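COG0546: Predicted phosphatases (Streptococcus pneumoniae, PDB 2AH5) is of unknown function but belongs to the haloacid dehalogenase-like hydrolases and is probably a phosphatase. Local coordinates at residues F8-V16 with M116-F126; S19-F30 with F46-F55. One frame throughout, in Å; residues are numbered along the deposited sequence.

Contact 1: residues F8-V16 with M116-F126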
loop_
_atom_site.group_PDB
_atom_site.type_symbol
_atom_site.label_atom_id
_atom_site.label_comp_id
_atom_site.label_asym_id
_atom_site.label_seq_id
_atom_site.Cartn_x
_atom_site.Cartn_y
_atom_site.Cartn_z
ATOM N N PHE A 8 2.759 -2.506 11.218
ATOM C CA PHE A 8 2.056 -2.824 9.963
ATOM C C PHE A 8 2.591 -1.921 8.840
ATOM O O PHE A 8 2.770 -0.722 9.048
ATOM C CB PHE A 8 0.539 -2.561 10.083
ATOM C CG PHE A 8 -0.175 -3.407 11.114
ATOM C CD1 PHE A 8 0.447 -4.502 11.725
ATOM C CD2 PHE A 8 -1.516 -3.130 11.420
ATOM C CE1 PHE A 8 -0.244 -5.294 12.659
ATOM C CE2 PHE A 8 -2.222 -3.930 12.342
ATOM C CZ PHE A 8 -1.590 -4.995 12.966
ATOM N N PHE A 9 2.746 -2.476 7.642
ATOM C CA PHE A 9 3.230 -1.713 6.505
ATOM C C PHE A 9 2.232 -1.780 5.354
ATOM O O PHE A 9 1.710 -2.866 5.070
ATOM C CB PHE A 9 4.514 -2.329 6.003
ATOM C CG PHE A 9 5.686 -2.078 6.881
ATOM C CD1 PHE A 9 5.944 -2.920 7.940
ATOM C CD2 PHE A 9 6.529 -1.014 6.625
ATOM C CE1 PHE A 9 7.053 -2.702 8.751
ATOM C CE2 PHE A 9 7.667 -0.798 7.431
ATOM C CZ PHE A 9 7.899 -1.642 8.487
ATOM N N ASP A 10 1.955 -0.649 4.702
ATOM C CA ASP A 10 1.356 -0.682 3.348
ATOM C C ASP A 10 2.457 -1.251 2.414
ATOM O O ASP A 10 3.629 -1.251 2.774
ATOM C CB ASP A 10 0.920 0.731 2.879
ATOM C CG ASP A 10 -0.157 0.691 1.764
ATOM O OD1 ASP A 10 -0.473 -0.397 1.224
ATOM O OD2 ASP A 10 -0.703 1.769 1.418
ATOM N N LEU A 11 2.085 -1.732 1.233
ATOM C CA LEU A 11 3.022 -2.412 0.315
ATOM C C LEU A 11 3.388 -1.445 -0.790
ATOM O O LEU A 11 4.438 -0.843 -0.737
ATOM C CB LEU A 11 2.396 -3.690 -0.277
ATOM C CG LEU A 11 3.284 -4.565 -1.171
ATOM C CD1 LEU A 11 4.590 -4.949 -0.473
ATOM C CD2 LEU A 11 2.507 -5.836 -1.584
ATOM N N ASP A 12 2.512 -1.303 -1.787
ATOM C CA ASP A 12 2.702 -0.341 -2.877
ATOM C C ASP A 12 2.831 1.069 -2.340
ATOM O O ASP A 12 2.061 1.473 -1.485
ATOM C CB ASP A 12 1.503 -0.360 -3.824
ATOM C CG ASP A 12 1.271 -1.693 -4.409
ATOM O OD1 ASP A 12 1.931 -1.996 -5.404
ATOM O OD2 ASP A 12 0.454 -2.465 -3.854
ATOM N N GLY A 13 3.803 1.817 -2.835
ATOM C CA GLY A 13 3.963 3.210 -2.455
ATOM C C GLY A 13 4.640 3.428 -1.123
ATOM O O GLY A 13 4.919 4.552 -0.760
ATOM N N THR A 14 4.915 2.345 -0.399
ATOM C CA THR A 14 5.583 2.440 0.895
ATOM C C THR A 14 6.864 1.584 0.889
ATOM O O THR A 14 7.978 2.117 0.921
ATOM C CB THR A 14 4.603 2.008 2.024
ATOM O OG1 THR A 14 3.522 2.945 2.095
ATOM C CG2 THR A 14 5.306 1.942 3.359
ATOM N N LEU A 15 6.704 0.265 0.805
ATOM C CA LEU A 15 7.843 -0.642 0.668
ATOM C C LEU A 15 8.293 -0.719 -0.793
ATOM O O LEU A 15 9.498 -0.759 -1.094
ATOM C CB LEU A 15 7.476 -2.045 1.179
ATOM C CG LEU A 15 7.044 -2.119 2.643
ATOM C CD1 LEU A 15 6.421 -3.462 2.982
ATOM C CD2 LEU A 15 8.229 -1.826 3.560
ATOM N N VAL A 16 7.306 -0.701 -1.685
ATOM C CA VAL A 16 7.532 -1.094 -3.069
ATOM C C VAL A 16 7.204 0.051 -4.001
ATOM O O VAL A 16 6.090 0.563 -3.985
ATOM C CB VAL A 16 6.737 -2.386 -3.467
ATOM C CG1 VAL A 16 6.986 -2.697 -4.937
ATOM C CG2 VAL A 16 7.195 -3.586 -2.592
HETATM N N MSE A 116 4.324 -10.486 -4.782
HETATM C CA MSE A 116 5.211 -9.317 -4.865
HETATM C C MSE A 116 6.289 -9.336 -3.765
HETATM O O MSE A 116 7.489 -9.182 -4.048
HETATM C CB MSE A 116 4.399 -8.020 -4.808
HETATM C CG MSE A 116 5.244 -6.734 -4.731
HETATM SE SE MSE A 116 4.105 -5.131 -4.952
HETATM C CE MSE A 116 2.949 -5.921 -6.409
ATOM N N ALA A 117 5.881 -9.544 -2.514
ATOM C CA ALA A 117 6.877 -9.604 -1.443
ATOM C C ALA A 117 7.928 -10.687 -1.700
ATOM O O ALA A 117 9.116 -10.442 -1.501
ATOM C CB ALA A 117 6.224 -9.785 -0.077
ATOM N N LYS A 118 7.507 -11.882 -2.141
ATOM C CA LYS A 118 8.490 -12.936 -2.474
ATOM C C LYS A 118 9.399 -12.540 -3.653
ATOM O O LYS A 118 10.626 -12.725 -3.588
ATOM C CB LYS A 118 7.799 -14.282 -2.732
ATOM C CG LYS A 118 8.697 -15.480 -2.508
ATOM C CD LYS A 118 7.921 -16.682 -1.929
ATOM C CE LYS A 118 8.780 -17.439 -0.891
ATOM N NZ LYS A 118 8.034 -18.428 -0.018
ATOM N N ASN A 119 8.808 -11.978 -4.709
ATOM C CA ASN A 119 9.574 -11.506 -5.876
ATOM C C ASN A 119 10.685 -10.488 -5.542
ATOM O O ASN A 119 11.779 -10.530 -6.117
ATOM C CB ASN A 119 8.630 -10.891 -6.922
ATOM C CG ASN A 119 7.721 -11.923 -7.583
ATOM O OD1 ASN A 119 7.867 -13.141 -7.372
ATOM N ND2 ASN A 119 6.762 -11.440 -8.376
ATOM N N LEU A 120 10.398 -9.588 -4.612
ATOM C CA LEU A 120 11.312 -8.504 -4.270
ATOM C C LEU A 120 12.175 -8.827 -3.065
ATOM O O LEU A 120 12.947 -7.972 -2.594
ATOM C CB LEU A 120 10.538 -7.201 -4.075
ATOM C CG LEU A 120 9.925 -6.685 -5.388
ATOM C CD1 LEU A 120 8.985 -5.533 -5.104
ATOM C CD2 LEU A 120 10.958 -6.279 -6.464
ATOM N N GLU A 121 12.064 -10.082 -2.625
ATOM C CA GLU A 121 12.930 -10.674 -1.578
ATOM C C GLU A 121 12.704 -10.105 -0.175
ATOM O O GLU A 121 13.625 -10.102 0.646
ATOM C CB GLU A 121 14.409 -10.557 -2.015
ATOM C CG GLU A 121 14.576 -11.105 -3.426
ATOM C CD GLU A 121 16.009 -11.373 -3.847
ATOM O OE1 GLU A 121 16.952 -10.842 -3.223
ATOM O OE2 GLU A 121 16.159 -12.115 -4.836
ATOM N N ILE A 122 11.473 -9.665 0.103
ATOM C CA ILE A 122 11.145 -9.063 1.410
ATOM C C ILE A 122 10.117 -9.882 2.210
ATOM O O ILE A 122 9.867 -9.586 3.380
ATOM C CB ILE A 122 10.714 -7.570 1.306
ATOM C CG1 ILE A 122 9.421 -7.381 0.484
ATOM C CG2 ILE A 122 11.905 -6.702 0.772
ATOM C CD1 ILE A 122 8.743 -6.008 0.724
ATOM N N HIS A 123 9.583 -10.933 1.598
ATOM C CA HIS A 123 8.549 -11.772 2.227
ATOM C C HIS A 123 9.051 -12.249 3.597
ATOM O O HIS A 123 8.311 -12.290 4.594
ATOM C CB HIS A 123 8.207 -12.975 1.300
ATOM C CG HIS A 123 7.078 -13.835 1.795
ATOM N ND1 HIS A 123 7.180 -14.628 2.919
ATOM C CD2 HIS A 123 5.829 -14.041 1.305
ATOM C CE1 HIS A 123 6.039 -15.272 3.110
ATOM N NE2 HIS A 123 5.201 -14.926 2.150
ATOM N N HIS A 124 10.334 -12.582 3.657
ATOM C CA HIS A 124 10.865 -13.200 4.858
ATOM C C HIS A 124 10.951 -12.297 6.116
ATOM O O HIS A 124 11.151 -12.799 7.248
ATOM C CB HIS A 124 12.206 -13.853 4.547
ATOM C CG HIS A 124 13.327 -12.881 4.346
ATOM N ND1 HIS A 124 13.552 -12.260 3.139
ATOM C CD2 HIS A 124 14.298 -12.440 5.183
ATOM C CE1 HIS A 124 14.604 -11.469 3.241
ATOM N NE2 HIS A 124 15.067 -11.547 4.473
ATOM N N PHE A 125 10.799 -10.990 5.939
ATOM C CA PHE A 125 10.835 -10.057 7.063
ATOM C C PHE A 125 9.509 -9.994 7.824
ATOM O O PHE A 125 9.436 -9.349 8.866
ATOM C CB PHE A 125 11.145 -8.646 6.583
ATOM C CG PHE A 125 12.551 -8.465 6.106
ATOM C CD1 PHE A 125 13.618 -8.488 7.006
ATOM C CD2 PHE A 125 12.810 -8.290 4.765
ATOM C CE1 PHE A 125 14.923 -8.307 6.565
ATOM C CE2 PHE A 125 14.100 -8.121 4.313
ATOM C CZ PHE A 125 15.156 -8.114 5.200
ATOM N N PHE A 126 8.463 -10.593 7.256
ATOM C CA PHE A 126 7.115 -10.465 7.817
ATOM C C PHE A 126 6.569 -11.700 8.527
ATOM O O PHE A 126 6.770 -12.827 8.075
ATOM C CB PHE A 126 6.143 -9.958 6.719
ATOM C CG PHE A 126 6.579 -8.652 6.128
ATOM C CD1 PHE A 126 6.295 -7.468 6.794
ATOM C CD2 PHE A 126 7.349 -8.614 4.966
ATOM C CE1 PHE A 126 6.754 -6.243 6.310
ATOM C CE2 PHE A 126 7.782 -7.404 4.447
ATOM C CZ PHE A 126 7.491 -6.204 5.137
#
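Leu-11 and Leu-15 of the loop that leaves strand 6-9 of the Rossmann-like core, with Val-16 just after it, pack against the end of helix 110-119 and the turn that follows. The selenium of Met-116, present as selenomethionine, lies 3.8 Å from Leu-11 CD2 and makes a similar contact with Val-16 CG1; the side chain reaches them with CG anti to the backbone N (chi1 174°) and bends at its last torsion (chi3 -40°). Val-16 also meets Leu-120 tip to tip, CG1 lying 3.5 Å from CD1 of the leucine, a tight fit. The loop carries the DxDx(T/V) sequence of the HAD family, Asp-10 and Asp-12 being probably its catalytic pair. Its turn is gathered on one acceptor, Leu-11 O, which takes the backbone N-H groups of Thr-14, Leu-15 and Val-16. Asp-12 OD1 passes near the selenium, but it is hydrogen-bonded to Ser-18 OG and forms a salt bridge with Lys-108. A Schellman motif with Glu-121 at C-prime ends the helix and is followed by Ile-122, whose CD1 is 4.1 Å from Leu-15 CD1. That same leucine methyl lies 3.6 Å from Phe-126 CZ. Phe-126 turns its edge toward the face of Phe-9 in an offset edge-to-face pair, the planes at 79°.

Contact 2: residues S19-F30 with F46-F55; sequences SIGIHNAFTYTF and FMGPPLESSF
Ser-19, in the first turn of helix 19-33, receives the end of Met-47, a selenomethionine: Ser-19 CB lies 3.7 Å from the selenium of Met-47. The carbonyl O of Ser-19 is 3.5 Å from Met-47 CE. One turn on, Ile-22 sets CG2 3.9 Å from Met-47 CG. Met-47 runs fully extended beyond CG (chi2 and chi3 both 180°), which carries its methyl along the helix to His-23 N and CB. Phe-26 then enters a cluster of four phenylalanines. Phe-46 points an edge at the face of Phe-26, its CD2 standing 3.7 Å above the Phe-26 plane, over the centre, with the planes inclined at 58°. Leu-51 slides past in the opposite direction and brings CD1 3.5 Å from Phe-26 CZ. This packing belongs to the helical cap domain of the HAD fold, where Tyr-71 of helix 64-79 also meets Phe-26, edge-to-face. Phe-26 in turn presents its own edge to the face of Phe-55, in an offset pair with centroids 5.2 Å apart. Thr-29 lays its methyl CG2 3.7 Å from Phe-55 CZ, while its hydroxyl OG1 donates to Ala-25 O. Phe-30 completes the cluster at the rim of Phe-55, its CZ 3.9 Å from Phe-55 CE2.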
loop_
_atom_site.group_PDB
_atom_site.type_symbol
_atom_site.label_atom_id
_atom_site.label_comp_id
_atom_site.label_asym_id
_atom_site.label_seq_id
_atom_site.Cartn_x
_atom_site.Cartn_y
_atom_site.Cartn_z
ATOM N N SER A 19 5.353 1.772 -9.250
ATOM C CA SER A 19 4.765 2.786 -10.172
ATOM C C SER A 19 4.885 2.450 -11.659
ATOM O O SER A 19 3.932 2.674 -12.389
ATOM C CB SER A 19 5.308 4.207 -9.935
ATOM O OG SER A 19 6.706 4.260 -10.166
ATOM N N ILE A 20 6.028 1.937 -12.109
ATOM C CA ILE A 20 6.163 1.605 -13.548
ATOM C C ILE A 20 5.099 0.581 -13.997
ATOM O O ILE A 20 4.421 0.785 -15.004
ATOM C CB ILE A 20 7.596 1.170 -13.966
ATOM C CG1 ILE A 20 8.607 2.292 -13.665
ATOM C CG2 ILE A 20 7.636 0.862 -15.477
ATOM C CD1 ILE A 20 10.034 1.861 -13.667
ATOM N N GLY A 21 4.949 -0.512 -13.260
ATOM C CA GLY A 21 3.951 -1.528 -13.614
ATOM C C GLY A 21 2.501 -1.065 -13.493
ATOM O O GLY A 21 1.657 -1.480 -14.291
ATOM N N ILE A 22 2.181 -0.240 -12.487
ATOM C CA ILE A 22 0.820 0.299 -12.348
ATOM C C ILE A 22 0.536 1.237 -13.521
ATOM O O ILE A 22 -0.486 1.100 -14.197
ATOM C CB ILE A 22 0.639 1.023 -10.980
ATOM C CG1 ILE A 22 0.799 0.017 -9.829
ATOM C CG2 ILE A 22 -0.740 1.715 -10.882
ATOM C CD1 ILE A 22 0.852 0.703 -8.418
ATOM N N HIS A 23 1.479 2.143 -13.780
ATOM C CA HIS A 23 1.356 3.068 -14.905
ATOM C C HIS A 23 1.143 2.287 -16.196
ATOM O O HIS A 23 0.241 2.611 -16.963
ATOM C CB HIS A 23 2.603 3.943 -15.029
ATOM C CG HIS A 23 2.499 5.012 -16.073
ATOM N ND1 HIS A 23 2.779 4.777 -17.403
ATOM C CD2 HIS A 23 2.151 6.317 -15.986
ATOM C CE1 HIS A 23 2.617 5.896 -18.091
ATOM N NE2 HIS A 23 2.247 6.847 -17.252
ATOM N N ASN A 24 1.982 1.285 -16.448
ATOM C CA ASN A 24 1.866 0.474 -17.662
ATOM C C ASN A 24 0.539 -0.284 -17.773
ATOM O O ASN A 24 -0.041 -0.443 -18.878
ATOM C CB ASN A 24 3.044 -0.499 -17.778
ATOM C CG ASN A 24 4.353 0.191 -18.166
ATOM O OD1 ASN A 24 4.377 1.371 -18.520
ATOM N ND2 ASN A 24 5.459 -0.560 -18.083
ATOM N N ALA A 25 0.061 -0.803 -16.656
ATOM C CA ALA A 25 -1.252 -1.442 -16.658
ATOM C C ALA A 25 -2.349 -0.431 -17.055
ATOM O O ALA A 25 -3.235 -0.772 -17.854
ATOM C CB ALA A 25 -1.542 -2.079 -15.305
ATOM N N PHE A 26 -2.311 0.795 -16.514
ATOM C CA PHE A 26 -3.303 1.805 -16.927
ATOM C C PHE A 26 -3.228 2.138 -18.420
ATOM O O PHE A 26 -4.247 2.147 -19.122
ATOM C CB PHE A 26 -3.203 3.082 -16.107
ATOM C CG PHE A 26 -3.912 2.986 -14.804
ATOM C CD1 PHE A 26 -3.189 2.986 -13.624
ATOM C CD2 PHE A 26 -5.307 2.846 -14.762
ATOM C CE1 PHE A 26 -3.833 2.883 -12.400
ATOM C CE2 PHE A 26 -5.976 2.752 -13.510
ATOM C CZ PHE A 26 -5.223 2.750 -12.344
ATOM N N THR A 27 -2.019 2.366 -18.898
ATOM C CA THR A 27 -1.848 2.814 -20.302
ATOM C C THR A 27 -2.162 1.665 -21.274
ATOM O O THR A 27 -2.666 1.904 -22.382
ATOM C CB THR A 27 -0.449 3.428 -20.571
ATOM O OG1 THR A 27 0.556 2.454 -20.308
ATOM C CG2 THR A 27 -0.193 4.687 -19.664
ATOM N N TYR A 28 -1.843 0.432 -20.874
ATOM C CA TYR A 28 -2.275 -0.746 -21.663
ATOM C C TYR A 28 -3.788 -0.760 -21.800
ATOM O O TYR A 28 -4.333 -1.052 -22.882
ATOM C CB TYR A 28 -1.786 -2.084 -21.037
ATOM C CG TYR A 28 -2.272 -3.286 -21.830
ATOM C CD1 TYR A 28 -1.713 -3.582 -23.074
ATOM C CD2 TYR A 28 -3.356 -4.066 -21.378
ATOM C CE1 TYR A 28 -2.165 -4.677 -23.831
ATOM C CE2 TYR A 28 -3.818 -5.163 -22.126
ATOM C CZ TYR A 28 -3.223 -5.445 -23.354
ATOM O OH TYR A 28 -3.679 -6.491 -24.128
ATOM N N THR A 29 -4.479 -0.466 -20.694
ATOM C CA THR A 29 -5.947 -0.459 -20.696
ATOM C C THR A 29 -6.511 0.592 -21.636
ATOM O O THR A 29 -7.365 0.285 -22.453
ATOM C CB THR A 29 -6.524 -0.322 -19.270
ATOM O OG1 THR A 29 -5.976 -1.371 -18.462
ATOM C CG2 THR A 29 -8.082 -0.462 -19.282
ATOM N N PHE A 30 -6.031 1.826 -21.524
ATOM C CA PHE A 30 -6.467 2.894 -22.425
ATOM C C PHE A 30 -6.137 2.606 -23.896
ATOM O O PHE A 30 -6.971 2.899 -24.774
ATOM C CB PHE A 30 -5.924 4.244 -21.963
ATOM C CG PHE A 30 -6.348 4.610 -20.547
ATOM C CD1 PHE A 30 -7.695 4.619 -20.186
ATOM C CD2 PHE A 30 -5.403 4.955 -19.596
ATOM C CE1 PHE A 30 -8.097 4.966 -18.866
ATOM C CE2 PHE A 30 -5.781 5.287 -18.289
ATOM C CZ PHE A 30 -7.138 5.286 -17.926
ATOM N N PHE A 46 -3.880 7.795 -9.429
ATOM C CA PHE A 46 -4.563 6.493 -9.388
ATOM C C PHE A 46 -3.854 5.416 -8.527
ATOM O O PHE A 46 -4.339 4.278 -8.426
ATOM C CB PHE A 46 -4.758 5.910 -10.798
ATOM C CG PHE A 46 -5.545 6.774 -11.761
ATOM C CD1 PHE A 46 -6.331 7.846 -11.333
ATOM C CD2 PHE A 46 -5.519 6.464 -13.132
ATOM C CE1 PHE A 46 -7.051 8.621 -12.262
ATOM C CE2 PHE A 46 -6.244 7.226 -14.064
ATOM C CZ PHE A 46 -7.001 8.304 -13.630
HETATM N N MSE A 47 -2.704 5.748 -7.949
HETATM C CA MSE A 47 -1.937 4.794 -7.138
HETATM C C MSE A 47 -2.340 4.886 -5.664
HETATM O O MSE A 47 -1.805 5.713 -4.916
HETATM C CB MSE A 47 -0.431 5.029 -7.328
HETATM C CG MSE A 47 -0.036 4.995 -8.800
HETATM SE SE MSE A 47 1.864 5.287 -9.144
HETATM C CE MSE A 47 1.800 5.149 -11.241
ATOM N N GLY A 48 -3.268 4.031 -5.245
ATOM C CA GLY A 48 -3.884 4.165 -3.913
ATOM C C GLY A 48 -5.392 3.981 -3.884
ATOM O O GLY A 48 -5.888 3.115 -3.164
ATOM N N PRO A 49 -6.147 4.798 -4.651
ATOM C CA PRO A 49 -7.597 4.620 -4.698
ATOM C C PRO A 49 -7.999 3.279 -5.320
ATOM O O PRO A 49 -7.178 2.674 -6.038
ATOM C CB PRO A 49 -8.072 5.796 -5.574
ATOM C CG PRO A 49 -6.959 6.746 -5.589
ATOM C CD PRO A 49 -5.720 5.933 -5.485
ATOM N N PRO A 50 -9.243 2.807 -5.053
ATOM C CA PRO A 50 -9.706 1.604 -5.741
ATOM C C PRO A 50 -9.659 1.789 -7.271
ATOM O O PRO A 50 -9.905 2.885 -7.788
ATOM C CB PRO A 50 -11.159 1.451 -5.268
ATOM C CG PRO A 50 -11.231 2.192 -3.981
ATOM C CD PRO A 50 -10.267 3.336 -4.131
ATOM N N LEU A 51 -9.322 0.712 -7.966
ATOM C CA LEU A 51 -9.242 0.700 -9.425
ATOM C C LEU A 51 -10.522 1.224 -10.106
ATOM O O LEU A 51 -10.467 2.074 -11.020
ATOM C CB LEU A 51 -8.930 -0.729 -9.880
ATOM C CG LEU A 51 -8.185 -0.937 -11.186
ATOM C CD1 LEU A 51 -6.856 -0.145 -11.252
ATOM C CD2 LEU A 51 -7.944 -2.438 -11.388
ATOM N N GLU A 52 -11.667 0.715 -9.644
ATOM C CA GLU A 52 -12.966 1.102 -10.194
ATOM C C GLU A 52 -13.194 2.606 -10.059
ATOM O O GLU A 52 -13.682 3.245 -10.995
ATOM C CB GLU A 52 -14.104 0.300 -9.555
ATOM C CG GLU A 52 -14.053 -1.201 -9.890
ATOM C CD GLU A 52 -13.327 -2.063 -8.848
ATOM O OE1 GLU A 52 -12.421 -1.569 -8.111
ATOM O OE2 GLU A 52 -13.687 -3.267 -8.770
ATOM N N SER A 53 -12.779 3.172 -8.927
ATOM C CA SER A 53 -12.906 4.610 -8.700
ATOM C C SER A 53 -12.067 5.447 -9.669
ATOM O O SER A 53 -12.543 6.452 -10.211
ATOM C CB SER A 53 -12.544 4.953 -7.261
ATOM O OG SER A 53 -12.927 6.292 -6.982
ATOM N N SER A 54 -10.817 5.035 -9.879
ATOM C CA SER A 54 -9.950 5.692 -10.850
ATOM C C SER A 54 -10.506 5.657 -12.259
ATOM O O SER A 54 -10.579 6.697 -12.909
ATOM C CB SER A 54 -8.543 5.101 -10.816
ATOM O OG SER A 54 -7.930 5.413 -9.572
ATOM N N PHE A 55 -10.878 4.470 -12.737
ATOM C CA PHE A 55 -11.450 4.344 -14.082
ATOM C C PHE A 55 -12.751 5.140 -14.234
ATOM O O PHE A 55 -13.049 5.649 -15.312
ATOM C CB PHE A 55 -11.688 2.879 -14.455
ATOM C CG PHE A 55 -10.439 2.145 -14.912
ATOM C CD1 PHE A 55 -10.086 0.934 -14.327
ATOM C CD2 PHE A 55 -9.646 2.645 -15.949
ATOM C CE1 PHE A 55 -8.961 0.230 -14.750
ATOM C CE2 PHE A 55 -8.507 1.952 -16.375
ATOM C CZ PHE A 55 -8.158 0.742 -15.768
#

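How the contacts relate
The two contacts lie in different parts of the fold, their centres about 19 Å apart. Contact 1 is in the core domain, joining the end of strand 6-9, in the parallel six-stranded sheet, and the loop after it to the end of helix 110-119 and the turn beyond. Contact 2 lies within the helical cap, between helix 19-33 and both helix 51-56 and the turn before it. Along the chain, contact 2 is nested inside the loop closed by contact 1, as expected of a cap inserted after the first core strand. Strand 16-17 leads directly into helix 19-33, and the two contacts touch where Asp-12 OD1 approaches Ile-22 CD1 at 4.2 Å. The start of that cap helix therefore packs beside the probable catalytic loop.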